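Local coordinates for protein proline dipeptidase (Streptococcus agalactiae, PDB 3OOO) that probably hydrolyses dipeptides ending in proline as a manganese-dependent M24B peptidase, of which this chain is the N-terminal, creatinase/prolidase-type domain, at residues K4-I8 and N29-G33; E40-F44 and L55-A59; W83-A87 and G112-V116. One frame throughout, in Å; residues are numbered along the deposited sequence. Where two conformers were deposited one is given.

Overall arrangement
All three contacts lie in the N-terminal domain, around its mixed six-stranded sheet; the metallopeptidase domain expected to carry the manganese site is not part of this chain. Contact 1 joins helices 3-14 and 25-32, and contact 3 joins helices 82-89 and 107-116. Their centres, about 23 Å apart, lie on opposite sides of the chain's centre. Contact 2, where residues 40-44 lead into strand 44-48 beside strand 54-58, has its centre about 17 Å from that of contact 1 and about 12 Å from that of contact 3. It touches contact 3 directly: Phe-44 meets Trp-83 and Leu-113, and Phe-56 meets Ile-86.

Contact 1 of 3, residues K4-I8 and N29-G33; sequences KLNRI and NYLTG
The ammonium group of Lys-4 engages Tyr-30 in two ways, through its backbone carbonyl and through its ring. Lys-4 NZ donates a hydrogen bond of 2.9 Å to Tyr-30 O, approaching from a position tilted 25° from the carbonyl plane. Lys-4 NZ also lies over one face of the Tyr-30 ring, 3.7 Å from its centroid and displaced toward the rim, in a cation-pi contact. A CH-pi contact accompanies it: Lys-4 CD sits 4.0 Å from the centroid of the Tyr-30 ring. The two side chains cross at about a right angle. Extension of the lysine beyond CG carries NZ this far, while a Tyr-30 chi1 of 169°, with CG opposite the main-chain nitrogen, places the ring face against the lysine chain.

Helices 3-14 and 25-32 meet here on one side of the domain's mixed sheet, with strand 19-22 linking them in the chain. Next to the polar bridge, Leu-31 is the centre of an apolar cluster. Leu-31 CD2 meets Ile-8 CD1 tip to tip at 3.6 Å, and Leu-31 CD1 lies 4.0 Å from Leu-5 CD2. Leu-5 and Ile-8 also pack on Val-47 of strand 44-48, and Ile-8 and Leu-31 on Phe-22 of strand 19-22.

Water makes the remaining polar link. One molecule accepts from Leu-5 N at 3.0 Å and donates to Leu-31 O at 2.9 Å, joining the two backbones. Thr-32 contributes its methyl CG2, which faces Leu-5 CD1, while its hydroxyl bonds to Val-28 O within its own helical turn.

Contact 2 of 3, residues E40-F44 and L55-A59; sequences ERQMF and LFVPA
Phe-56 and Phe-44 form an antiparallel hydrogen-bonded pair, and their side chains project from the same face of the sheet. Phe-56 N donates to Phe-44 O at 2.8 Å in a nearly straight bond (172° at the hydrogen). The return bond, from Phe-44 N to Phe-56 O, is 3.0 Å long and more bent. Phe-56 O is also approached by the CA-H of selenomethionine Met-43.

The two rings run side by side and point the same way, meeting at their edges with CD2 of Phe-44 4.2 Å from CD2 of Phe-56. Their differing first torsions, 179° for Phe-56 and -62° for Phe-44, leave the rings meeting CD2 to CD2. Phe-56 CE2 touches Gln-42 CB at 3.9 Å.

Pro-58 packs against Arg-41 and Gln-42. Pro-58 has no N-H to donate, and Pro-58 CD lies 3.1 Å from Gln-42 O. Pro-58 CG packs 3.9 Å from Arg-41 CB, while the arginine's guanidinium group forms a salt bridge with Asp-78.

The pair belongs to adjacent strands 44-48 and 54-58, with strand 73-76 on the other flank of 54-58, where Phe-74 and Tyr-76 meet the Phe-56 ring. Helices 82-89 and 107-116 cover the phenylalanine face, Ile-86 lying against Phe-56 and Leu-113 against Phe-44.

Contact 3 of 3, residues W83-A87 and G112-V116; sequences WQKIA and GLQTV
Gly-112 sits over the face of the Trp-83 indole, its CA 3.4 Å from the centroid of the six-membered ring and only 2° off the ring normal. The absence of a side chain on Gly-112 lets the backbone come this close to the ring in a CH-pi contact. The Gly-112 carbonyl carbon continues over the same face, 3.5 Å from Trp-83 CE3.

The backbone N of Leu-113 comes 3.6 Å from Trp-83 CZ3. Although the CB of this leucine is directed away from helix 82-89, Leu-113 CD2 turns back to touch Trp-83 CZ3 at 4.1 Å.

Thr-115 sets its hydroxyl beside Trp-83 CB. With chi1 at 71°, Thr-115 OG1 bonds back to Gly-112 O at 2.6 Å, in the carbonyl plane and on a lone pair, while the Thr-115 N-H bonds to that same oxygen.

Val-116 contributes both methyls. Val-116 CG2 reaches Trp-83 O at 3.6 Å, and Val-116 CG1 meets Ile-86 CG2 at 3.8 Å, the valine and isoleucine side chains crossing at about a right angle.

Trp-83 is thus a knob in a hole made by Gly-112, Leu-113, Thr-115 and Val-116, between helical segments whose axes cross at -34° and approach to 9.4 Å. No hydrogen bond joins the segments; cohesion rests on ring-face and apolar contacts, with the threonine hydroxyl satisfied inside its own helix.

Contact 1 of 3, residues K4-I8 and N29-G33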
ATOM      1  N   LYS A   4      -5.989  18.082  17.654  1.00 17.33           N
ATOM      2  CA  LYS A   4      -6.328  16.908  16.851  1.00 16.12           C
ATOM      3  C   LYS A   4      -5.622  15.665  17.378  1.00 15.01           C
ATOM      4  O   LYS A   4      -6.243  14.610  17.528  1.00 14.58           O
ATOM      5  CB  LYS A   4      -5.964  17.132  15.383  1.00 16.24           C
ATOM      6  CG  LYS A   4      -6.678  18.311  14.726  1.00 17.18           C
ATOM      7  CD  LYS A   4      -5.992  18.691  13.420  1.00 18.96           C
ATOM      8  CE  LYS A   4      -6.633  19.913  12.787  1.00 20.42           C
ATOM      9  NZ  LYS A   4      -5.827  20.402  11.632  1.00 22.46           N
ATOM     10  N   LEU A   5      -4.331  15.799  17.673  1.00 14.47           N
ATOM     11  CA  LEU A   5      -3.553  14.665  18.166  1.00 13.70           C
ATOM     12  C   LEU A   5      -4.005  14.215  19.558  1.00 13.73           C
ATOM     13  O   LEU A   5      -4.046  13.017  19.836  1.00 13.52           O
ATOM     14  CB  LEU A   5      -2.047  14.962  18.126  1.00 13.61           C
ATOM     15  CG  LEU A   5      -1.407  14.890  16.730  1.00 13.32           C
ATOM     16  CD1 LEU A   5      -0.005  15.506  16.714  1.00 14.01           C
ATOM     17  CD2 LEU A   5      -1.383  13.448  16.213  1.00 14.27           C
ATOM     18  N   ASN A   6      -4.353  15.171  20.422  1.00 13.68           N
ATOM     19  CA  ASN A   6      -4.915  14.844  21.737  1.00 14.12           C
ATOM     20  C   ASN A   6      -6.229  14.075  21.610  1.00 13.57           C
ATOM     21  O   ASN A   6      -6.454  13.094  22.320  1.00 13.30           O
ATOM     22  CB  ASN A   6      -5.133  16.108  22.583  1.00 14.68           C
ATOM     23  CG  ASN A   6      -3.828  16.750  23.047  1.00 16.97           C
ATOM     24  OD1 ASN A   6      -2.812  16.081  23.235  1.00 19.96           O
ATOM     25  ND2 ASN A   6      -3.864  18.066  23.249  1.00 19.79           N
ATOM     26  N   ARG A   7      -7.090  14.515  20.694  1.00 13.37           N
ATOM     27  CA  ARG A   7      -8.342  13.810  20.432  1.00 13.40           C
ATOM     28  C   ARG A   7      -8.135  12.377  19.940  1.00 12.91           C
ATOM     29  O   ARG A   7      -8.831  11.462  20.381  1.00 12.94           O
ATOM     30  CB  ARG A   7      -9.208  14.589  19.447  1.00 13.49           C
ATOM     31  CG  ARG A   7     -10.093  15.616  20.111  1.00 15.15           C
ATOM     32  CD  ARG A   7     -10.878  16.388  19.080  1.00 16.08           C
ATOM     33  NE  ARG A   7     -10.089  17.474  18.504  1.00 17.97           N
ATOM     34  CZ  ARG A   7     -10.409  18.133  17.396  1.00 18.29           C
ATOM     35  NH1 ARG A   7     -11.510  17.820  16.721  1.00 18.62           N
ATOM     36  NH2 ARG A   7      -9.625  19.111  16.961  1.00 19.27           N
ATOM     37  N   ILE A   8      -7.178  12.186  19.033  1.00 12.61           N
ATOM     38  CA  ILE A   8      -6.845  10.847  18.542  1.00 12.19           C
ATOM     39  C   ILE A   8      -6.370   9.965  19.694  1.00 12.25           C
ATOM     40  O   ILE A   8      -6.799   8.817  19.823  1.00 11.74           O
ATOM     41  CB  ILE A   8      -5.800  10.897  17.396  1.00 11.99           C
ATOM     42  CG1 ILE A   8      -6.426  11.546  16.160  1.00 12.54           C
ATOM     43  CG2 ILE A   8      -5.276   9.488  17.059  1.00 12.05           C
ATOM     44  CD1 ILE A   8      -5.435  11.907  15.087  1.00 14.15           C
ATOM     45  N   ASN A  29       0.526  16.116   7.672  1.00 11.63           N
ATOM     46  CA  ASN A  29       0.488  17.570   7.568  1.00 12.49           C
ATOM     47  C   ASN A  29      -0.758  18.164   8.229  1.00 12.91           C
ATOM     48  O   ASN A  29      -0.670  19.180   8.915  1.00 13.36           O
ATOM     49  CB  ASN A  29       0.586  18.005   6.105  1.00 12.62           C
ATOM     50  CG  ASN A  29       0.729  19.506   5.951  1.00 14.07           C
ATOM     51  OD1 ASN A  29       1.581  20.135   6.580  1.00 15.26           O
ATOM     52  ND2 ASN A  29      -0.102  20.089   5.095  1.00 17.06           N
ATOM     53  N   TYR A  30      -1.908  17.520   8.031  1.00 13.08           N
ATOM     54  CA  TYR A  30      -3.153  17.935   8.683  1.00 13.90           C
ATOM     55  C   TYR A  30      -3.009  17.913  10.207  1.00 13.77           C
ATOM     56  O   TYR A  30      -3.494  18.808  10.906  1.00 13.96           O
ATOM     57  CB  TYR A  30      -4.313  17.038   8.227  1.00 14.43           C
ATOM     58  CG  TYR A  30      -5.588  17.195   9.026  1.00 16.49           C
ATOM     59  CD1 TYR A  30      -6.426  18.287   8.825  1.00 19.25           C
ATOM     60  CD2 TYR A  30      -5.959  16.242   9.979  1.00 18.66           C
ATOM     61  CE1 TYR A  30      -7.602  18.436   9.554  1.00 20.02           C
ATOM     62  CE2 TYR A  30      -7.134  16.380  10.717  1.00 20.15           C
ATOM     63  CZ  TYR A  30      -7.949  17.481  10.497  1.00 21.20           C
ATOM     64  OH  TYR A  30      -9.114  17.630  11.219  1.00 23.43           O
ATOM     65  N   LEU A  31      -2.324  16.893  10.715  1.00 13.63           N
ATOM     66  CA  LEU A  31      -2.181  16.704  12.156  1.00 13.89           C
ATOM     67  C   LEU A  31      -1.089  17.539  12.816  1.00 14.07           C
ATOM     68  O   LEU A  31      -1.149  17.772  14.023  1.00 14.70           O
ATOM     69  CB  LEU A  31      -1.949  15.225  12.481  1.00 13.76           C
ATOM     70  CG  LEU A  31      -3.076  14.236  12.177  1.00 13.80           C
ATOM     71  CD1 LEU A  31      -2.594  12.814  12.439  1.00 14.51           C
ATOM     72  CD2 LEU A  31      -4.331  14.550  12.988  1.00 14.24           C
ATOM     73  N   THR A  32      -0.091  17.971  12.040  1.00 14.18           N
ATOM     74  CA  THR A  32       1.132  18.556  12.611  1.00 14.19           C
ATOM     75  C   THR A  32       1.628  19.848  11.962  1.00 14.39           C
ATOM     76  O   THR A  32       2.414  20.575  12.571  1.00 14.89           O
ATOM     77  CB  THR A  32       2.327  17.567  12.567  1.00 14.18           C
ATOM     78  OG1 THR A  32       2.741  17.371  11.206  1.00 13.80           O
ATOM     79  CG2 THR A  32       1.978  16.225  13.215  1.00 14.06           C
ATOM     80  N   GLY A  33       1.213  20.109  10.725  1.00 14.15           N
ATOM     81  CA  GLY A  33       1.747  21.230   9.948  1.00 13.88           C
ATOM     82  C   GLY A  33       3.060  20.932   9.240  1.00 13.65           C
ATOM     83  O   GLY A  33       3.628  21.803   8.575  1.00 14.33           O
TER
HETATM   84  O   HOH W   1      -2.820  18.003  16.421  1.00 22.07           O

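Contact 2 of 3, residues E40-F44 and L55-A59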
ATOM      1  N   GLU A  40       9.807   6.232  -1.248  1.00  9.56           N
ATOM      2  CA  GLU A  40      10.301   4.902  -0.839  1.00 10.05           C
ATOM      3  C   GLU A  40      10.885   4.888   0.572  1.00  9.51           C
ATOM      4  O   GLU A  40      10.887   3.846   1.241  1.00  9.77           O
ATOM      5  CB  GLU A  40      11.340   4.360  -1.833  1.00 11.10           C
ATOM      6  CG  GLU A  40      11.781   2.911  -1.570  1.00 13.62           C
ATOM      7  CD  GLU A  40      12.883   2.449  -2.503  1.00 17.50           C
ATOM      8  OE1 GLU A  40      12.777   2.703  -3.720  1.00 20.00           O
ATOM      9  OE2 GLU A  40      13.855   1.822  -2.023  1.00 20.78           O
ATOM     10  N   ARG A  41      11.407   6.031   1.002  1.00  8.34           N
ATOM     11  CA  ARG A  41      11.951   6.157   2.351  1.00  7.57           C
ATOM     12  C   ARG A  41      10.804   6.206   3.361  1.00  7.13           C
ATOM     13  O   ARG A  41       9.631   6.313   2.989  1.00  6.81           O
ATOM     14  CB  ARG A  41      12.843   7.392   2.478  1.00  7.99           C
ATOM     15  CG  ARG A  41      14.176   7.279   1.745  1.00  7.99           C
ATOM     16  CD  ARG A  41      15.105   8.387   2.210  1.00  8.84           C
ATOM     17  NE  ARG A  41      16.390   8.411   1.509  1.00  8.38           N
ATOM     18  CZ  ARG A  41      16.621   9.092   0.389  1.00  9.45           C
ATOM     19  NH1 ARG A  41      15.653   9.794  -0.190  1.00  9.45           N
ATOM     20  NH2 ARG A  41      17.831   9.057  -0.156  1.00 10.74           N
ATOM     21  N   GLN A  42      11.152   6.129   4.640  1.00  6.76           N
ATOM     22  CA  GLN A  42      10.146   6.003   5.688  1.00  6.87           C
ATOM     23  C   GLN A  42       9.857   7.292   6.448  1.00  6.90           C
ATOM     24  O   GLN A  42      10.774   8.018   6.839  1.00  7.07           O
ATOM     25  CB  GLN A  42      10.552   4.933   6.714  1.00  6.94           C
ATOM     26  CG  GLN A  42      10.938   3.565   6.149  1.00  6.82           C
ATOM     27  CD  GLN A  42       9.929   3.012   5.158  1.00  7.68           C
ATOM     28  OE1 GLN A  42       8.720   3.234   5.285  1.00  9.55           O
ATOM     29  NE2 GLN A  42      10.426   2.281   4.160  1.00  8.26           N
HETATM   30  N   MSE A  43       8.561   7.536   6.624  0.70  6.56           N
HETATM   31  CA  MSE A  43       7.939   8.603   7.391  0.50  7.46           C
HETATM   32  C   MSE A  43       6.829   7.901   8.267  0.70  6.67           C
HETATM   33  O   MSE A  43       5.926   7.380   7.614  0.70  5.74           O
HETATM   34  CB  MSE A  43       7.265   9.585   6.346  0.50  8.12           C
HETATM   35  CG  MSE A  43       7.636  11.155   6.283  0.50 11.28           C
HETATM   36 SE   MSE A  43       6.386  12.421   7.201  0.50 11.38          SE
HETATM   37  CE  MSE A  43       4.777  12.007   6.167  0.50 11.48           C
ATOM     38  N   PHE A  44       6.839   7.941   9.600  1.00  6.07           N
ATOM     39  CA  PHE A  44       5.687   7.512  10.388  1.00  5.54           C
ATOM     40  C   PHE A  44       5.502   8.452  11.555  1.00  5.29           C
ATOM     41  O   PHE A  44       6.477   8.860  12.199  1.00  5.22           O
ATOM     42  CB  PHE A  44       5.881   6.098  10.950  1.00  5.26           C
ATOM     43  CG  PHE A  44       6.039   5.032   9.900  1.00  5.73           C
ATOM     44  CD1 PHE A  44       4.956   4.639   9.105  1.00  6.97           C
ATOM     45  CD2 PHE A  44       7.271   4.423   9.706  1.00  5.92           C
ATOM     46  CE1 PHE A  44       5.109   3.652   8.132  1.00  7.00           C
ATOM     47  CE2 PHE A  44       7.436   3.439   8.734  1.00  6.89           C
ATOM     48  CZ  PHE A  44       6.352   3.050   7.944  1.00  7.80           C
ATOM     49  N   LEU A  55       7.613  11.346  15.977  1.00  5.46           N
ATOM     50  CA  LEU A  55       7.727  11.403  14.525  1.00  5.28           C
ATOM     51  C   LEU A  55       9.055  10.814  14.052  1.00  5.51           C
ATOM     52  O   LEU A  55      10.115  11.165  14.565  1.00  5.70           O
ATOM     53  CB  LEU A  55       7.556  12.856  14.055  1.00  5.93           C
ATOM     54  CG  LEU A  55       7.765  13.187  12.579  1.00  5.80           C
ATOM     55  CD1 LEU A  55       6.815  12.423  11.692  1.00  6.50           C
ATOM     56  CD2 LEU A  55       7.587  14.668  12.359  1.00  8.37           C
ATOM     57  N   PHE A  56       8.976   9.891  13.096  1.00  4.92           N
ATOM     58  CA  PHE A  56      10.149   9.256  12.498  1.00  4.56           C
ATOM     59  C   PHE A  56      10.240   9.704  11.052  1.00  5.09           C
ATOM     60  O   PHE A  56       9.268   9.577  10.324  1.00  4.82           O
ATOM     61  CB  PHE A  56       9.997   7.728  12.575  1.00  4.75           C
ATOM     62  CG  PHE A  56      11.141   6.953  11.959  1.00  4.15           C
ATOM     63  CD1 PHE A  56      12.421   7.027  12.491  1.00  4.68           C
ATOM     64  CD2 PHE A  56      10.922   6.114  10.870  1.00  4.31           C
ATOM     65  CE1 PHE A  56      13.469   6.297  11.941  1.00  5.37           C
ATOM     66  CE2 PHE A  56      11.969   5.382  10.307  1.00  3.99           C
ATOM     67  CZ  PHE A  56      13.243   5.467  10.850  1.00  5.05           C
ATOM     68  N   VAL A  57      11.395  10.216  10.639  1.00  5.15           N
ATOM     69  CA  VAL A  57      11.578  10.717   9.270  1.00  5.97           C
ATOM     70  C   VAL A  57      12.950  10.333   8.728  1.00  6.15           C
ATOM     71  O   VAL A  57      13.813   9.917   9.492  1.00  6.03           O
ATOM     72  CB  VAL A  57      11.428  12.270   9.188  1.00  6.26           C
ATOM     73  CG1 VAL A  57       9.981  12.691   9.394  1.00  7.08           C
ATOM     74  CG2 VAL A  57      12.365  12.977  10.174  1.00  7.25           C
ATOM     75  N   PRO A  58      13.166  10.477   7.409  1.00  6.07           N
ATOM     76  CA  PRO A  58      14.543  10.326   6.937  1.00  6.60           C
ATOM     77  C   PRO A  58      15.436  11.370   7.599  1.00  6.94           C
ATOM     78  O   PRO A  58      14.976  12.478   7.904  1.00  6.99           O
ATOM     79  CB  PRO A  58      14.431  10.586   5.432  1.00  6.69           C
ATOM     80  CG  PRO A  58      13.015  10.277   5.102  1.00  6.44           C
ATOM     81  CD  PRO A  58      12.222  10.699   6.298  1.00  6.44           C
ATOM     82  N   ALA A  59      16.699  11.016   7.829  1.00  7.37           N
ATOM     83  CA  ALA A  59      17.621  11.879   8.580  1.00  8.02           C
ATOM     84  C   ALA A  59      17.723  13.296   8.034  1.00  8.57           C
ATOM     85  O   ALA A  59      17.881  14.254   8.796  1.00  8.79           O
ATOM     86  CB  ALA A  59      18.999  11.250   8.660  1.00  8.37           C
TER

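Contact 3 of 3, residues W83-A87 and G112-V116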
ATOM      1  N   TRP A  83      13.615  -0.128  10.045  1.00  8.06           N
ATOM      2  CA  TRP A  83      12.803  -0.978  10.917  1.00  8.06           C
ATOM      3  C   TRP A  83      13.525  -1.274  12.226  1.00  8.44           C
ATOM      4  O   TRP A  83      12.912  -1.231  13.298  1.00  7.70           O
ATOM      5  CB  TRP A  83      12.380  -2.257  10.190  1.00  8.33           C
ATOM      6  CG  TRP A  83      11.897  -1.951   8.813  1.00  8.32           C
ATOM      7  CD1 TRP A  83      12.518  -2.263   7.636  1.00  8.68           C
ATOM      8  CD2 TRP A  83      10.722  -1.211   8.464  1.00  7.83           C
ATOM      9  NE1 TRP A  83      11.787  -1.784   6.575  1.00  9.14           N
ATOM     10  CE2 TRP A  83      10.681  -1.134   7.054  1.00  8.35           C
ATOM     11  CE3 TRP A  83       9.691  -0.616   9.204  1.00  7.67           C
ATOM     12  CZ2 TRP A  83       9.655  -0.484   6.367  1.00  8.00           C
ATOM     13  CZ3 TRP A  83       8.667   0.028   8.521  1.00  7.81           C
ATOM     14  CH2 TRP A  83       8.656   0.088   7.113  1.00  8.36           C
ATOM     15  N   GLN A  84      14.824  -1.550  12.135  1.00  8.49           N
ATOM     16  CA  GLN A  84      15.663  -1.728  13.316  0.50  9.00           C
ATOM     17  C   GLN A  84      15.755  -0.427  14.113  1.00  8.84           C
ATOM     18  O   GLN A  84      15.744  -0.437  15.350  1.00  8.58           O
ATOM     19  CB  GLN A  84      17.060  -2.207  12.912  0.50  9.30           C
ATOM     20  CG  GLN A  84      17.096  -3.623  12.353  0.50 11.32           C
ATOM     21  CD  GLN A  84      18.465  -4.002  11.819  0.50 12.80           C
ATOM     22  OE1 GLN A  84      18.599  -4.942  11.037  0.50 15.49           O
ATOM     23  NE2 GLN A  84      19.488  -3.266  12.234  0.50 13.98           N
ATOM     24  N   LYS A  85      15.848   0.695  13.395  1.00  8.45           N
ATOM     25  CA  LYS A  85      15.922   2.008  14.030  0.50  8.13           C
ATOM     26  C   LYS A  85      14.663   2.281  14.848  1.00  8.30           C
ATOM     27  O   LYS A  85      14.741   2.752  15.984  1.00  8.08           O
ATOM     28  CB  LYS A  85      16.120   3.106  12.981  0.50  8.27           C
ATOM     29  CG  LYS A  85      16.543   4.445  13.554  0.50  8.06           C
ATOM     30  CD  LYS A  85      18.000   4.407  13.990  0.50  9.79           C
ATOM     31  CE  LYS A  85      18.380   5.681  14.714  0.50 11.25           C
ATOM     32  NZ  LYS A  85      19.753   5.581  15.269  0.50 12.57           N
ATOM     33  N   ILE A  86      13.507   1.987  14.259  1.00  7.78           N
ATOM     34  CA  ILE A  86      12.230   2.158  14.947  1.00  7.90           C
ATOM     35  C   ILE A  86      12.174   1.250  16.176  1.00  7.92           C
ATOM     36  O   ILE A  86      11.810   1.696  17.265  1.00  8.13           O
ATOM     37  CB  ILE A  86      11.031   1.873  14.005  1.00  7.64           C
ATOM     38  CG1 ILE A  86      10.972   2.918  12.884  1.00  7.34           C
ATOM     39  CG2 ILE A  86       9.709   1.823  14.789  1.00  7.66           C
ATOM     40  CD1 ILE A  86      10.127   2.487  11.672  1.00  6.80           C
ATOM     41  N   ALA A  87      12.556  -0.012  15.996  1.00  8.32           N
ATOM     42  CA  ALA A  87      12.505  -1.006  17.075  1.00  8.80           C
ATOM     43  C   ALA A  87      13.399  -0.651  18.265  1.00  9.31           C
ATOM     44  O   ALA A  87      13.064  -0.962  19.414  1.00  9.96           O
ATOM     45  CB  ALA A  87      12.864  -2.387  16.538  1.00  9.23           C
ATOM     46  N   GLY A 112       6.962  -4.085   6.838  1.00  8.58           N
ATOM     47  CA  GLY A 112       7.991  -3.523   7.713  1.00  8.44           C
ATOM     48  C   GLY A 112       7.474  -3.264   9.118  1.00  8.33           C
ATOM     49  O   GLY A 112       8.100  -3.655  10.102  1.00  7.63           O
ATOM     50  N   LEU A 113       6.322  -2.608   9.218  1.00  8.06           N
ATOM     51  CA  LEU A 113       5.730  -2.320  10.529  1.00  8.61           C
ATOM     52  C   LEU A 113       5.409  -3.596  11.304  1.00  9.41           C
ATOM     53  O   LEU A 113       5.528  -3.630  12.532  1.00  9.39           O
ATOM     54  CB  LEU A 113       4.480  -1.450  10.393  1.00  7.99           C
ATOM     55  CG  LEU A 113       4.707   0.012   9.968  1.00  8.13           C
ATOM     56  CD1 LEU A 113       3.394   0.710   9.691  1.00  8.79           C
ATOM     57  CD2 LEU A 113       5.484   0.778  11.036  1.00  8.84           C
ATOM     58  N   GLN A 114       5.011  -4.641  10.582  1.00 10.10           N
ATOM     59  CA  GLN A 114       4.714  -5.928  11.211  1.00 11.37           C
ATOM     60  C   GLN A 114       5.940  -6.594  11.839  1.00 11.75           C
ATOM     61  O   GLN A 114       5.795  -7.398  12.764  1.00 12.64           O
ATOM     62  CB  GLN A 114       4.026  -6.871  10.223  1.00 11.43           C
ATOM     63  CG  GLN A 114       2.600  -6.453   9.896  1.00 12.66           C
ATOM     64  CD  GLN A 114       1.938  -7.364   8.882  1.00 15.96           C
ATOM     65  OE1 GLN A 114       2.269  -7.344   7.696  1.00 17.57           O
ATOM     66  NE2 GLN A 114       0.982  -8.157   9.344  1.00 17.57           N
ATOM     67  N   THR A 115       7.138  -6.255  11.361  1.00 12.02           N
ATOM     68  CA  THR A 115       8.374  -6.768  11.975  1.00 12.64           C
ATOM     69  C   THR A 115       8.677  -6.071  13.300  1.00 12.98           C
ATOM     70  O   THR A 115       9.449  -6.582  14.118  1.00 14.02           O
ATOM     71  CB  THR A 115       9.624  -6.652  11.052  1.00 12.49           C
ATOM     72  OG1 THR A 115      10.020  -5.276  10.913  1.00 12.72           O
ATOM     73  CG2 THR A 115       9.357  -7.272   9.680  1.00 12.85           C
ATOM     74  N   VAL A 116       8.067  -4.902  13.495  1.00 12.98           N
ATOM     75  CA  VAL A 116       8.296  -4.070  14.675  1.00 13.22           C
ATOM     76  C   VAL A 116       7.238  -4.320  15.744  1.00 13.73           C
ATOM     77  O   VAL A 116       7.561  -4.438  16.930  1.00 13.72           O
ATOM     78  CB  VAL A 116       8.330  -2.565  14.299  1.00 13.06           C
ATOM     79  CG1 VAL A 116       8.398  -1.677  15.546  1.00 13.01           C
ATOM     80  CG2 VAL A 116       9.507  -2.278  13.372  1.00 12.66           C
TER